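Local coordinates for protein pectate lyase 47 (PDB 1VBL) that probably cleaves pectate by calcium-dependent elimination, as a thermostable, secreted lyase of polysaccharide lyase family 1, at residues Q293-N298 / H394-T399; H276-N281 / A404-K409; G13-G18 / F240-Y245. All blocks are in the same frame, centred on the assembly; numbering follows the deposited sequence.

Contact 1 (Q293-N298 / H394-T399); sequences QVHIYN and HVIHPT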
ATOM      1  N   GLN A 293      -4.144 -11.184  12.135  1.00 14.25           N
ATOM      2  CA  GLN A 293      -3.066 -11.341  13.089  1.00 13.29           C
ATOM      3  C   GLN A 293      -1.929 -10.745  12.273  1.00 12.12           C
ATOM      4  O   GLN A 293      -1.352 -11.396  11.398  1.00 12.20           O
ATOM      5  CB  GLN A 293      -2.831 -12.819  13.388  1.00 13.14           C
ATOM      6  CG  GLN A 293      -3.912 -13.383  14.304  1.00 15.03           C
ATOM      7  CD  GLN A 293      -3.713 -14.844  14.661  1.00 16.84           C
ATOM      8  OE1 GLN A 293      -4.336 -15.347  15.597  1.00 20.99           O
ATOM      9  NE2 GLN A 293      -2.858 -15.534  13.920  1.00 16.65           N
ATOM     10  N   VAL A 294      -1.659  -9.472  12.539  1.00 11.84           N
ATOM     11  CA  VAL A 294      -0.633  -8.734  11.829  1.00  9.69           C
ATOM     12  C   VAL A 294       0.565  -8.476  12.735  1.00  9.18           C
ATOM     13  O   VAL A 294       0.435  -7.880  13.806  1.00  9.69           O
ATOM     14  CB  VAL A 294      -1.199  -7.391  11.312  1.00 10.36           C
ATOM     15  CG1 VAL A 294      -0.106  -6.607  10.606  1.00  9.57           C
ATOM     16  CG2 VAL A 294      -2.368  -7.653  10.351  1.00  8.49           C
ATOM     17  N   HIS A 295       1.724  -8.944  12.287  1.00  9.49           N
ATOM     18  CA  HIS A 295       2.972  -8.793  13.026  1.00  8.69           C
ATOM     19  C   HIS A 295       3.709  -7.573  12.483  1.00  8.48           C
ATOM     20  O   HIS A 295       4.084  -7.528  11.307  1.00  7.65           O
ATOM     21  CB  HIS A 295       3.837 -10.045  12.852  1.00  7.23           C
ATOM     22  CG  HIS A 295       4.977 -10.137  13.822  1.00  9.76           C
ATOM     23  ND1 HIS A 295       6.023 -11.018  13.656  1.00  8.26           N
ATOM     24  CD2 HIS A 295       5.213  -9.486  14.985  1.00  9.76           C
ATOM     25  CE1 HIS A 295       6.856 -10.908  14.676  1.00 11.05           C
ATOM     26  NE2 HIS A 295       6.387  -9.987  15.499  1.00 10.29           N
ATOM     27  N   ILE A 296       3.910  -6.587  13.351  1.00  8.53           N
ATOM     28  CA  ILE A 296       4.576  -5.344  12.980  1.00  9.55           C
ATOM     29  C   ILE A 296       5.839  -5.194  13.815  1.00  9.25           C
ATOM     30  O   ILE A 296       5.753  -4.940  15.015  1.00 10.54           O
ATOM     31  CB  ILE A 296       3.650  -4.140  13.268  1.00 10.00           C
ATOM     32  CG1 ILE A 296       2.325  -4.321  12.519  1.00  9.69           C
ATOM     33  CG2 ILE A 296       4.338  -2.839  12.888  1.00 10.82           C
ATOM     34  CD1 ILE A 296       1.318  -3.216  12.793  1.00 11.62           C
ATOM     35  N   TYR A 297       7.007  -5.341  13.195  1.00  7.85           N
ATOM     36  CA  TYR A 297       8.234  -5.213  13.966  1.00  8.06           C
ATOM     37  C   TYR A 297       9.418  -4.592  13.239  1.00  7.38           C
ATOM     38  O   TYR A 297       9.528  -4.670  12.017  1.00  6.15           O
ATOM     39  CB  TYR A 297       8.628  -6.584  14.545  1.00  8.49           C
ATOM     40  CG  TYR A 297       9.248  -7.566  13.574  1.00 10.55           C
ATOM     41  CD1 TYR A 297      10.633  -7.607  13.382  1.00  8.59           C
ATOM     42  CD2 TYR A 297       8.459  -8.486  12.877  1.00  7.95           C
ATOM     43  CE1 TYR A 297      11.216  -8.541  12.526  1.00  8.75           C
ATOM     44  CE2 TYR A 297       9.035  -9.427  12.014  1.00 10.64           C
ATOM     45  CZ  TYR A 297      10.415  -9.447  11.847  1.00 10.72           C
ATOM     46  OH  TYR A 297      10.987 -10.371  10.998  1.00 11.27           O
ATOM     47  N   ASN A 298      10.294  -3.961  14.012  1.00  6.82           N
ATOM     48  CA  ASN A 298      11.494  -3.334  13.476  1.00  7.89           C
ATOM     49  C   ASN A 298      11.244  -2.336  12.350  1.00  8.55           C
ATOM     50  O   ASN A 298      12.049  -2.225  11.426  1.00  8.39           O
ATOM     51  CB  ASN A 298      12.463  -4.413  12.987  1.00  8.79           C
ATOM     52  CG  ASN A 298      13.151  -5.148  14.124  1.00 10.19           C
ATOM     53  OD1 ASN A 298      13.790  -6.177  13.908  1.00 10.45           O
ATOM     54  ND2 ASN A 298      13.036  -4.619  15.341  1.00  9.40           N
ATOM     55  N   HIS A 394      12.794 -14.675  11.727  1.00 15.58           N
ATOM     56  CA  HIS A 394      14.126 -15.204  11.973  1.00 15.11           C
ATOM     57  C   HIS A 394      14.797 -14.424  13.094  1.00 16.16           C
ATOM     58  O   HIS A 394      15.368 -15.009  14.014  1.00 15.64           O
ATOM     59  CB  HIS A 394      14.973 -15.111  10.702  1.00 15.43           C
ATOM     60  CG  HIS A 394      14.686 -16.189   9.705  1.00 15.03           C
ATOM     61  ND1 HIS A 394      15.569 -17.214   9.443  1.00 14.37           N
ATOM     62  CD2 HIS A 394      13.606 -16.413   8.920  1.00 16.24           C
ATOM     63  CE1 HIS A 394      15.046 -18.022   8.537  1.00 15.36           C
ATOM     64  NE2 HIS A 394      13.855 -17.559   8.203  1.00 17.73           N
ATOM     65  N   VAL A 395      14.713 -13.098  13.018  1.00 14.80           N
ATOM     66  CA  VAL A 395      15.336 -12.243  14.012  1.00 16.23           C
ATOM     67  C   VAL A 395      14.594 -10.933  14.220  1.00 15.55           C
ATOM     68  O   VAL A 395      14.109 -10.329  13.267  1.00 15.48           O
ATOM     69  CB  VAL A 395      16.775 -11.852  13.596  1.00 17.93           C
ATOM     70  CG1 VAL A 395      17.437 -11.047  14.709  1.00 20.11           C
ATOM     71  CG2 VAL A 395      17.585 -13.086  13.263  1.00 19.14           C
ATOM     72  N   ILE A 396      14.516 -10.501  15.471  1.00 14.23           N
ATOM     73  CA  ILE A 396      13.905  -9.222  15.796  1.00 13.75           C
ATOM     74  C   ILE A 396      15.040  -8.420  16.414  1.00 14.13           C
ATOM     75  O   ILE A 396      15.602  -8.809  17.438  1.00 13.75           O
ATOM     76  CB  ILE A 396      12.755  -9.357  16.812  1.00 15.76           C
ATOM     77  CG1 ILE A 396      11.606 -10.156  16.192  1.00 16.36           C
ATOM     78  CG2 ILE A 396      12.266  -7.970  17.219  1.00 14.28           C
ATOM     79  CD1 ILE A 396      10.433 -10.364  17.116  1.00 20.71           C
ATOM     80  N   HIS A 397      15.400  -7.312  15.779  1.00 13.34           N
ATOM     81  CA  HIS A 397      16.488  -6.486  16.285  1.00 13.57           C
ATOM     82  C   HIS A 397      16.071  -5.588  17.435  1.00 13.51           C
ATOM     83  O   HIS A 397      14.897  -5.235  17.567  1.00 13.18           O
ATOM     84  CB  HIS A 397      17.050  -5.618  15.164  1.00 12.50           C
ATOM     85  CG  HIS A 397      17.485  -6.397  13.966  1.00 13.80           C
ATOM     86  ND1 HIS A 397      18.508  -7.320  14.011  1.00 16.19           N
ATOM     87  CD2 HIS A 397      17.019  -6.412  12.696  1.00 13.30           C
ATOM     88  CE1 HIS A 397      18.651  -7.870  12.820  1.00 14.15           C
ATOM     89  NE2 HIS A 397      17.759  -7.338  12.003  1.00 17.12           N
ATOM     90  N   PRO A 398      17.035  -5.220  18.296  1.00 13.22           N
ATOM     91  CA  PRO A 398      16.760  -4.346  19.437  1.00 12.22           C
ATOM     92  C   PRO A 398      16.351  -2.997  18.865  1.00 12.01           C
ATOM     93  O   PRO A 398      16.980  -2.495  17.939  1.00  9.86           O
ATOM     94  CB  PRO A 398      18.099  -4.302  20.174  1.00 14.50           C
ATOM     95  CG  PRO A 398      19.107  -4.539  19.076  1.00 16.30           C
ATOM     96  CD  PRO A 398      18.453  -5.625  18.265  1.00 14.43           C
ATOM     97  N   THR A 399      15.304  -2.407  19.427  1.00 10.94           N
ATOM     98  CA  THR A 399      14.781  -1.143  18.922  1.00 11.43           C
ATOM     99  C   THR A 399      15.772  -0.018  18.608  1.00 11.77           C
ATOM    100  O   THR A 399      15.645   0.653  17.579  1.00 11.37           O
ATOM    101  CB  THR A 399      13.698  -0.595  19.864  1.00 10.96           C
ATOM    102  OG1 THR A 399      12.888  -1.680  20.333  1.00 13.19           O
ATOM    103  CG2 THR A 399      12.799   0.398  19.112  1.00 10.83           C
TER
HETATM  104  O   HOH W   1      13.104 -12.084  10.590  1.00 30.50           O

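Contact 2 (H276-N281 / A404-K409); sequences HNYYKN and ALVKAK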
ATOM      1  N   HIS A 276      10.958  -3.986   9.112  1.00  9.77           N
ATOM      2  CA  HIS A 276      12.061  -3.217   8.552  1.00 10.75           C
ATOM      3  C   HIS A 276      11.675  -2.272   7.426  1.00 10.93           C
ATOM      4  O   HIS A 276      12.469  -2.012   6.520  1.00  8.62           O
ATOM      5  CB  HIS A 276      13.173  -4.156   8.089  1.00 11.46           C
ATOM      6  CG  HIS A 276      13.825  -4.900   9.210  1.00 13.01           C
ATOM      7  ND1 HIS A 276      13.399  -6.143   9.628  1.00 11.91           N
ATOM      8  CD2 HIS A 276      14.844  -4.556  10.032  1.00 13.88           C
ATOM      9  CE1 HIS A 276      14.128  -6.532  10.658  1.00 11.77           C
ATOM     10  NE2 HIS A 276      15.012  -5.588  10.923  1.00 11.90           N
ATOM     11  N   ASN A 277      10.454  -1.754   7.485  1.00 10.02           N
ATOM     12  CA  ASN A 277      10.006  -0.820   6.470  1.00 10.39           C
ATOM     13  C   ASN A 277      10.315   0.577   6.976  1.00  9.95           C
ATOM     14  O   ASN A 277      10.341   0.826   8.182  1.00  9.72           O
ATOM     15  CB  ASN A 277       8.505  -0.981   6.208  1.00  8.62           C
ATOM     16  CG  ASN A 277       8.171  -2.333   5.606  1.00 10.29           C
ATOM     17  OD1 ASN A 277       8.546  -2.630   4.470  1.00 10.60           O
ATOM     18  ND2 ASN A 277       7.473  -3.164   6.370  1.00  8.75           N
ATOM     19  N   TYR A 278      10.558   1.478   6.038  1.00  9.81           N
ATOM     20  CA  TYR A 278      10.886   2.859   6.349  1.00 10.12           C
ATOM     21  C   TYR A 278       9.696   3.737   5.958  1.00 10.16           C
ATOM     22  O   TYR A 278       9.438   3.939   4.770  1.00 10.47           O
ATOM     23  CB  TYR A 278      12.129   3.248   5.545  1.00  9.06           C
ATOM     24  CG  TYR A 278      12.808   4.558   5.896  1.00 10.57           C
ATOM     25  CD1 TYR A 278      14.018   4.896   5.291  1.00 10.83           C
ATOM     26  CD2 TYR A 278      12.250   5.462   6.806  1.00  9.25           C
ATOM     27  CE1 TYR A 278      14.663   6.092   5.575  1.00 12.42           C
ATOM     28  CE2 TYR A 278      12.892   6.677   7.099  1.00 11.07           C
ATOM     29  CZ  TYR A 278      14.102   6.979   6.473  1.00 12.28           C
ATOM     30  OH  TYR A 278      14.764   8.158   6.734  1.00 12.99           O
ATOM     31  N   TYR A 279       8.958   4.226   6.954  1.00  8.95           N
ATOM     32  CA  TYR A 279       7.821   5.107   6.699  1.00 11.07           C
ATOM     33  C   TYR A 279       8.324   6.520   6.955  1.00 11.06           C
ATOM     34  O   TYR A 279       8.680   6.865   8.083  1.00 12.75           O
ATOM     35  CB  TYR A 279       6.649   4.796   7.638  1.00 10.68           C
ATOM     36  CG  TYR A 279       6.081   3.408   7.460  1.00 11.05           C
ATOM     37  CD1 TYR A 279       6.613   2.325   8.156  1.00 10.61           C
ATOM     38  CD2 TYR A 279       5.025   3.173   6.576  1.00 10.26           C
ATOM     39  CE1 TYR A 279       6.114   1.042   7.980  1.00  9.54           C
ATOM     40  CE2 TYR A 279       4.520   1.887   6.387  1.00 10.45           C
ATOM     41  CZ  TYR A 279       5.070   0.827   7.095  1.00 11.03           C
ATOM     42  OH  TYR A 279       4.576  -0.446   6.936  1.00 10.46           O
ATOM     43  N   LYS A 280       8.356   7.331   5.905  1.00 12.29           N
ATOM     44  CA  LYS A 280       8.856   8.692   6.022  1.00 11.43           C
ATOM     45  C   LYS A 280       7.917   9.728   5.428  1.00  9.91           C
ATOM     46  O   LYS A 280       7.629   9.724   4.229  1.00  9.95           O
ATOM     47  CB  LYS A 280      10.229   8.799   5.349  1.00 12.37           C
ATOM     48  CG  LYS A 280      10.853  10.194   5.407  1.00 14.67           C
ATOM     49  CD  LYS A 280      12.264  10.179   4.834  1.00 17.21           C
ATOM     50  CE  LYS A 280      12.885  11.570   4.821  1.00 18.72           C
ATOM     51  NZ  LYS A 280      12.958  12.177   6.178  1.00 21.04           N
ATOM     52  N   ASN A 281       7.445  10.619   6.288  1.00 10.05           N
ATOM     53  CA  ASN A 281       6.554  11.679   5.869  1.00 11.52           C
ATOM     54  C   ASN A 281       5.336  11.174   5.102  1.00 12.01           C
ATOM     55  O   ASN A 281       5.081  11.582   3.961  1.00 11.49           O
ATOM     56  CB  ASN A 281       7.338  12.712   5.049  1.00 12.16           C
ATOM     57  CG  ASN A 281       8.452  13.361   5.860  1.00 13.04           C
ATOM     58  OD1 ASN A 281       8.313  13.541   7.068  1.00 12.33           O
ATOM     59  ND2 ASN A 281       9.551  13.719   5.203  1.00 13.78           N
ATOM     60  N   ALA A 404      19.170   3.049  12.055  1.00 13.04           N
ATOM     61  CA  ALA A 404      20.363   2.907  11.228  1.00 14.97           C
ATOM     62  C   ALA A 404      20.203   1.779  10.212  1.00 13.27           C
ATOM     63  O   ALA A 404      20.521   1.939   9.035  1.00 13.93           O
ATOM     64  CB  ALA A 404      21.582   2.651  12.113  1.00 15.31           C
ATOM     65  N   LEU A 405      19.701   0.640  10.673  1.00 12.43           N
ATOM     66  CA  LEU A 405      19.504  -0.515   9.811  1.00 12.74           C
ATOM     67  C   LEU A 405      18.503  -0.264   8.681  1.00 12.31           C
ATOM     68  O   LEU A 405      18.795  -0.515   7.509  1.00 12.28           O
ATOM     69  CB  LEU A 405      19.029  -1.710  10.642  1.00 13.70           C
ATOM     70  CG  LEU A 405      18.760  -2.980   9.836  1.00 18.26           C
ATOM     71  CD1 LEU A 405      20.057  -3.443   9.181  1.00 20.00           C
ATOM     72  CD2 LEU A 405      18.202  -4.063  10.745  1.00 20.02           C
ATOM     73  N   VAL A 406      17.322   0.226   9.040  1.00 11.16           N
ATOM     74  CA  VAL A 406      16.276   0.488   8.059  1.00  9.31           C
ATOM     75  C   VAL A 406      16.678   1.584   7.077  1.00  9.88           C
ATOM     76  O   VAL A 406      16.460   1.453   5.874  1.00 10.94           O
ATOM     77  CB  VAL A 406      14.948   0.867   8.760  1.00  9.55           C
ATOM     78  CG1 VAL A 406      13.895   1.266   7.728  1.00  8.91           C
ATOM     79  CG2 VAL A 406      14.444  -0.318   9.580  1.00  9.71           C
ATOM     80  N   LYS A 407      17.275   2.662   7.575  1.00 12.21           N
ATOM     81  CA  LYS A 407      17.687   3.737   6.680  1.00 12.81           C
ATOM     82  C   LYS A 407      18.720   3.245   5.669  1.00 14.45           C
ATOM     83  O   LYS A 407      18.735   3.679   4.515  1.00 13.78           O
ATOM     84  CB  LYS A 407      18.246   4.918   7.485  1.00 15.22           C
ATOM     85  CG  LYS A 407      17.164   5.688   8.233  1.00 17.04           C
ATOM     86  CD  LYS A 407      17.671   6.991   8.831  1.00 25.41           C
ATOM     87  CE  LYS A 407      18.532   6.757  10.054  1.00 27.44           C
ATOM     88  NZ  LYS A 407      18.796   8.033  10.775  1.00 31.75           N
ATOM     89  N   ALA A 408      19.562   2.313   6.095  1.00 14.20           N
ATOM     90  CA  ALA A 408      20.606   1.784   5.228  1.00 16.06           C
ATOM     91  C   ALA A 408      20.176   0.697   4.248  1.00 15.99           C
ATOM     92  O   ALA A 408      20.678   0.652   3.123  1.00 16.04           O
ATOM     93  CB  ALA A 408      21.767   1.269   6.079  1.00 17.11           C
ATOM     94  N   LYS A 409      19.249  -0.166   4.654  1.00 15.05           N
ATOM     95  CA  LYS A 409      18.839  -1.279   3.801  1.00 15.60           C
ATOM     96  C   LYS A 409      17.446  -1.282   3.178  1.00 15.60           C
ATOM     97  O   LYS A 409      17.196  -2.036   2.238  1.00 15.96           O
ATOM     98  CB  LYS A 409      19.025  -2.594   4.560  1.00 20.00           C
ATOM     99  CG  LYS A 409      20.394  -2.749   5.213  1.00 23.80           C
ATOM    100  CD  LYS A 409      20.737  -4.214   5.449  1.00 29.73           C
ATOM    101  CE  LYS A 409      19.661  -4.939   6.249  1.00 31.48           C
ATOM    102  NZ  LYS A 409      19.992  -6.383   6.440  1.00 35.68           N
TER

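Contact 3 (G13-G18 / F240-Y245); sequences GWAAYG and FITISY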
ATOM      1  N   GLY A  13       8.078 -14.113   8.085  1.00 12.28           N
ATOM      2  CA  GLY A  13       6.710 -13.628   8.063  1.00 10.85           C
ATOM      3  C   GLY A  13       5.633 -14.610   7.644  1.00 11.51           C
ATOM      4  O   GLY A  13       5.907 -15.747   7.262  1.00 12.24           O
ATOM      5  N   TRP A  14       4.389 -14.149   7.708  1.00 11.62           N
ATOM      6  CA  TRP A  14       3.246 -14.976   7.349  1.00 11.79           C
ATOM      7  C   TRP A  14       3.306 -15.593   5.951  1.00 12.81           C
ATOM      8  O   TRP A  14       2.726 -16.654   5.720  1.00 13.71           O
ATOM      9  CB  TRP A  14       1.954 -14.172   7.506  1.00 10.99           C
ATOM     10  CG  TRP A  14       1.413 -14.146   8.913  1.00 12.62           C
ATOM     11  CD1 TRP A  14       1.215 -13.043   9.702  1.00 10.87           C
ATOM     12  CD2 TRP A  14       0.919 -15.267   9.661  1.00 12.27           C
ATOM     13  NE1 TRP A  14       0.620 -13.412  10.890  1.00 14.01           N
ATOM     14  CE2 TRP A  14       0.429 -14.770  10.888  1.00 13.12           C
ATOM     15  CE3 TRP A  14       0.841 -16.645   9.408  1.00 12.74           C
ATOM     16  CZ2 TRP A  14      -0.135 -15.601  11.862  1.00 13.60           C
ATOM     17  CZ3 TRP A  14       0.279 -17.474  10.379  1.00 15.34           C
ATOM     18  CH2 TRP A  14      -0.201 -16.947  11.591  1.00 14.86           C
ATOM     19  N   ALA A  15       4.000 -14.940   5.020  1.00 12.21           N
ATOM     20  CA  ALA A  15       4.113 -15.469   3.661  1.00 12.40           C
ATOM     21  C   ALA A  15       4.945 -16.750   3.623  1.00 13.43           C
ATOM     22  O   ALA A  15       4.991 -17.440   2.603  1.00 14.45           O
ATOM     23  CB  ALA A  15       4.727 -14.422   2.742  1.00 10.82           C
ATOM     24  N   ALA A  16       5.606 -17.068   4.732  1.00 13.97           N
ATOM     25  CA  ALA A  16       6.428 -18.274   4.807  1.00 14.94           C
ATOM     26  C   ALA A  16       5.590 -19.489   5.209  1.00 16.66           C
ATOM     27  O   ALA A  16       6.067 -20.624   5.183  1.00 16.09           O
ATOM     28  CB  ALA A  16       7.562 -18.072   5.805  1.00 15.60           C
ATOM     29  N   TYR A  17       4.336 -19.242   5.570  1.00 17.33           N
ATOM     30  CA  TYR A  17       3.431 -20.309   5.985  1.00 18.98           C
ATOM     31  C   TYR A  17       3.377 -21.447   4.967  1.00 18.94           C
ATOM     32  O   TYR A  17       3.348 -21.212   3.756  1.00 17.83           O
ATOM     33  CB  TYR A  17       2.022 -19.753   6.195  1.00 21.41           C
ATOM     34  CG  TYR A  17       1.025 -20.798   6.642  1.00 26.47           C
ATOM     35  CD1 TYR A  17       1.003 -21.252   7.961  1.00 29.15           C
ATOM     36  CD2 TYR A  17       0.126 -21.361   5.737  1.00 26.92           C
ATOM     37  CE1 TYR A  17       0.109 -22.244   8.368  1.00 31.89           C
ATOM     38  CE2 TYR A  17      -0.769 -22.352   6.131  1.00 30.70           C
ATOM     39  CZ  TYR A  17      -0.772 -22.789   7.446  1.00 31.81           C
ATOM     40  OH  TYR A  17      -1.655 -23.774   7.834  1.00 35.28           O
ATOM     41  N   GLY A  18       3.363 -22.679   5.470  1.00 18.27           N
ATOM     42  CA  GLY A  18       3.301 -23.841   4.598  1.00 20.25           C
ATOM     43  C   GLY A  18       4.521 -23.994   3.713  1.00 19.72           C
ATOM     44  O   GLY A  18       5.639 -24.123   4.208  1.00 20.26           O
ATOM     45  N   PHE A 240      -1.408 -14.586   4.300  1.00 14.49           N
ATOM     46  CA  PHE A 240       0.002 -14.965   4.242  1.00 13.21           C
ATOM     47  C   PHE A 240       0.826 -14.030   3.366  1.00 14.29           C
ATOM     48  O   PHE A 240       1.264 -14.388   2.269  1.00 13.34           O
ATOM     49  CB  PHE A 240       0.100 -16.408   3.743  1.00 14.78           C
ATOM     50  CG  PHE A 240      -0.743 -17.365   4.539  1.00 16.77           C
ATOM     51  CD1 PHE A 240      -1.656 -18.208   3.909  1.00 18.52           C
ATOM     52  CD2 PHE A 240      -0.650 -17.399   5.925  1.00 17.12           C
ATOM     53  CE1 PHE A 240      -2.469 -19.067   4.652  1.00 18.59           C
ATOM     54  CE2 PHE A 240      -1.458 -18.254   6.678  1.00 19.41           C
ATOM     55  CZ  PHE A 240      -2.368 -19.086   6.040  1.00 18.13           C
ATOM     56  N   ILE A 241       1.045 -12.829   3.885  1.00 13.28           N
ATOM     57  CA  ILE A 241       1.780 -11.795   3.178  1.00 13.06           C
ATOM     58  C   ILE A 241       2.927 -11.252   4.020  1.00 11.30           C
ATOM     59  O   ILE A 241       2.779 -11.076   5.223  1.00 10.34           O
ATOM     60  CB  ILE A 241       0.836 -10.626   2.845  1.00 14.86           C
ATOM     61  CG1 ILE A 241      -0.363 -11.151   2.048  1.00 17.00           C
ATOM     62  CG2 ILE A 241       1.582  -9.536   2.091  1.00 12.76           C
ATOM     63  CD1 ILE A 241      -1.427 -10.107   1.798  1.00 19.66           C
ATOM     64  N   THR A 242       4.068 -11.001   3.384  1.00  9.42           N
ATOM     65  CA  THR A 242       5.214 -10.426   4.077  1.00  9.67           C
ATOM     66  C   THR A 242       5.633  -9.155   3.342  1.00  8.95           C
ATOM     67  O   THR A 242       5.903  -9.175   2.141  1.00  9.62           O
ATOM     68  CB  THR A 242       6.412 -11.403   4.143  1.00 10.74           C
ATOM     69  OG1 THR A 242       6.088 -12.497   5.013  1.00 12.01           O
ATOM     70  CG2 THR A 242       7.655 -10.688   4.692  1.00 11.68           C
ATOM     71  N   ILE A 243       5.659  -8.050   4.079  1.00 10.20           N
ATOM     72  CA  ILE A 243       6.031  -6.736   3.558  1.00  9.39           C
ATOM     73  C   ILE A 243       7.300  -6.347   4.305  1.00 10.08           C
ATOM     74  O   ILE A 243       7.252  -5.991   5.487  1.00 10.93           O
ATOM     75  CB  ILE A 243       4.912  -5.713   3.847  1.00 10.50           C
ATOM     76  CG1 ILE A 243       3.622  -6.160   3.149  1.00  9.08           C
ATOM     77  CG2 ILE A 243       5.334  -4.321   3.397  1.00 10.57           C
ATOM     78  CD1 ILE A 243       2.420  -5.308   3.485  1.00 13.76           C
ATOM     79  N   SER A 244       8.436  -6.404   3.615  1.00  8.84           N
ATOM     80  CA  SER A 244       9.702  -6.124   4.273  1.00  8.67           C
ATOM     81  C   SER A 244      10.687  -5.227   3.540  1.00  8.90           C
ATOM     82  O   SER A 244      10.765  -5.227   2.312  1.00  8.49           O
ATOM     83  CB  SER A 244      10.394  -7.448   4.581  1.00 11.38           C
ATOM     84  OG  SER A 244      10.559  -8.204   3.393  1.00 10.44           O
ATOM     85  N   TYR A 245      11.450  -4.471   4.322  1.00  8.19           N
ATOM     86  CA  TYR A 245      12.472  -3.588   3.785  1.00  9.76           C
ATOM     87  C   TYR A 245      12.031  -2.675   2.645  1.00 10.09           C
ATOM     88  O   TYR A 245      12.778  -2.462   1.690  1.00  9.74           O
ATOM     89  CB  TYR A 245      13.666  -4.427   3.341  1.00 10.07           C
ATOM     90  CG  TYR A 245      14.451  -4.997   4.501  1.00 11.48           C
ATOM     91  CD1 TYR A 245      15.389  -4.219   5.172  1.00 12.58           C
ATOM     92  CD2 TYR A 245      14.243  -6.304   4.939  1.00 12.92           C
ATOM     93  CE1 TYR A 245      16.107  -4.728   6.252  1.00 14.72           C
ATOM     94  CE2 TYR A 245      14.958  -6.827   6.023  1.00 15.71           C
ATOM     95  CZ  TYR A 245      15.888  -6.028   6.671  1.00 15.31           C
ATOM     96  OH  TYR A 245      16.607  -6.516   7.739  1.00 18.91           O
TER

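Contact 1 (Q293-N298 / H394-T399)
Asn-298 grips the backbone of His-397 with both arms of its amide. His-397 N donates to Asn-298 OD1 at 2.7 Å, lying in the carbonyl plane on a lone pair, with an N-H...O angle of 159°. In return Asn-298 ND2 reaches His-397 O at 3.0 Å, approaching that oxygen from a direction tilted out of its carbonyl plane. The pair fixes the rotation of the amide. Asn-327 widens the network: its O takes a second hydrogen bond from Asn-298 ND2, and its ND2 donates to His-397 O. Asparagine suits this place doubly, because it also tolerates the left-handed backbone (phi 54°) that ends strand 293-297 at a corner of the right-handed parallel beta-helix. An aspartate here would lose the amide donor and would probably leave the carbonyl oxygens of His-397 and Asn-327 facing a carboxylate.

The apolar part belongs to Ile-396. Its CG1 lies over one face of the Tyr-297 ring, displaced toward the rim and 4.2 Å from the centroid, a CH-pi contact, while CD1 comes to the edge of the His-295 ring. Because CG2 is anti to the backbone N (CG1 at chi1 -65°), that methyl turns to the amide of Asn-298, 3.9 Å from ND2. His-275 stacks on Tyr-297, and Gln-326 holds His-295 NE2.

A water joins the phenol to the loop: it donates to Tyr-297 OH at 2.8 Å and accepts from His-394 N at 2.8 Å, with a weak bond to Val-395 O.

Residues 394-399 form no regular strand, yet the N-H and carbonyl of His-397 and the N-H of His-394 find definite partners. The chemistry implies a loop fixed to the outside of the beta-helix by side-chain amides in place of sheet pairing, with isoleucine against aromatic rings beside them.

Contact 2 (H276-N281 / A404-K409)
On the outside of the right-handed parallel beta-helix, helix 402-409 lies over the corner where His-276 leads into strand residues 278-280, and Val-406 is the residue that settles into the bend. No hydrogen bond crosses, so shape does the work. The two methyls of the branched valine divide the task: CG1 presses on Tyr-278 CB at 3.4 Å, a tight approach, and lies 3.6 Å from Asn-277 O, whereas CG2 rests 3.9 Å from His-276 CA. Tyr-300 of the next strand also touches Val-406.

On one flank, Leu-405 brings CD2 obliquely to the imidazole of His-276, whose ring is stacked on Tyr-245. On another, the Tyr-278 ring, placed with CG anti to the backbone N (chi1 -169°), slants across the first methylenes of Lys-407. Lysine suits this exposed position because its methylenes can pack against an aromatic side chain while the ammonium group extends in another direction; the phenol meanwhile bonds to Glu-302, which also forms a salt bridge with Lys-280. Lys-407 CG lies 3.7 Å from Tyr-278 CE1 and 3.8 Å from Tyr-278 OH, obliquely to the ring.

Contact 3 (G13-G18 / F240-Y245)
A short 3-10 turn around Ala-15 brings the N-terminal chain against the start of strand 239-251 of the right-handed parallel beta-helix, where the CA atoms of Ala-15 and Phe-240 are only 4.2 Å apart. Small residues permit this closeness. Gly-13 has a positive phi (76°), and a CB there would collide with the hydroxyl of Thr-242; Ala-15 CA lies 3.4 Å from Phe-240 O, a CA-H...O contact.

Thr-242 supplies the polar link: its OG1 accepts from Ala-15 N at 3.2 Å and donates to Asp-12 O, so one buried hydroxyl ties two peptide groups of the incoming chain.

Phe-240 carries the aromatic part. In Tyr-17, an exposed residue, CG anti to the backbone N (chi1 -179°) carries the ring out over Phe-240 in an offset stack, centroids 4.3 Å apart and planes at 10°. Tyr-17 CB adds a CH-pi contact over the phenylalanine face. The indole of Trp-14, itself in a cation-pi contact with Arg-271, addresses a different side. Its CE3 lies in the plane of the Phe-240 ring, at the edge, 3.9 Å from Phe-240 CD2.

All three contacts fasten a terminal region of the chain to the outside of the parallel beta-helix, on the neighbouring strands 239-251, 272-280 and 293-303. Contact 3 brings the N-terminal segment and is mostly buried; contacts 1 and 2 bring successive C-terminal pieces, a loop and then a helix, and are only partly buried. Their chemistry differs accordingly: amide-to-peptide bonds and a water for the loop, fitting mainly through carbon contacts with no hydrogen bond across for the helix, and aromatic stacking with one hydroxyl for the 3-10 turn. Contacts 1 and 2 meet where Asn-298 O packs against Val-406 CG2, while Asn-277 ND2 bonds to Ile-243 O between contacts 2 and 3.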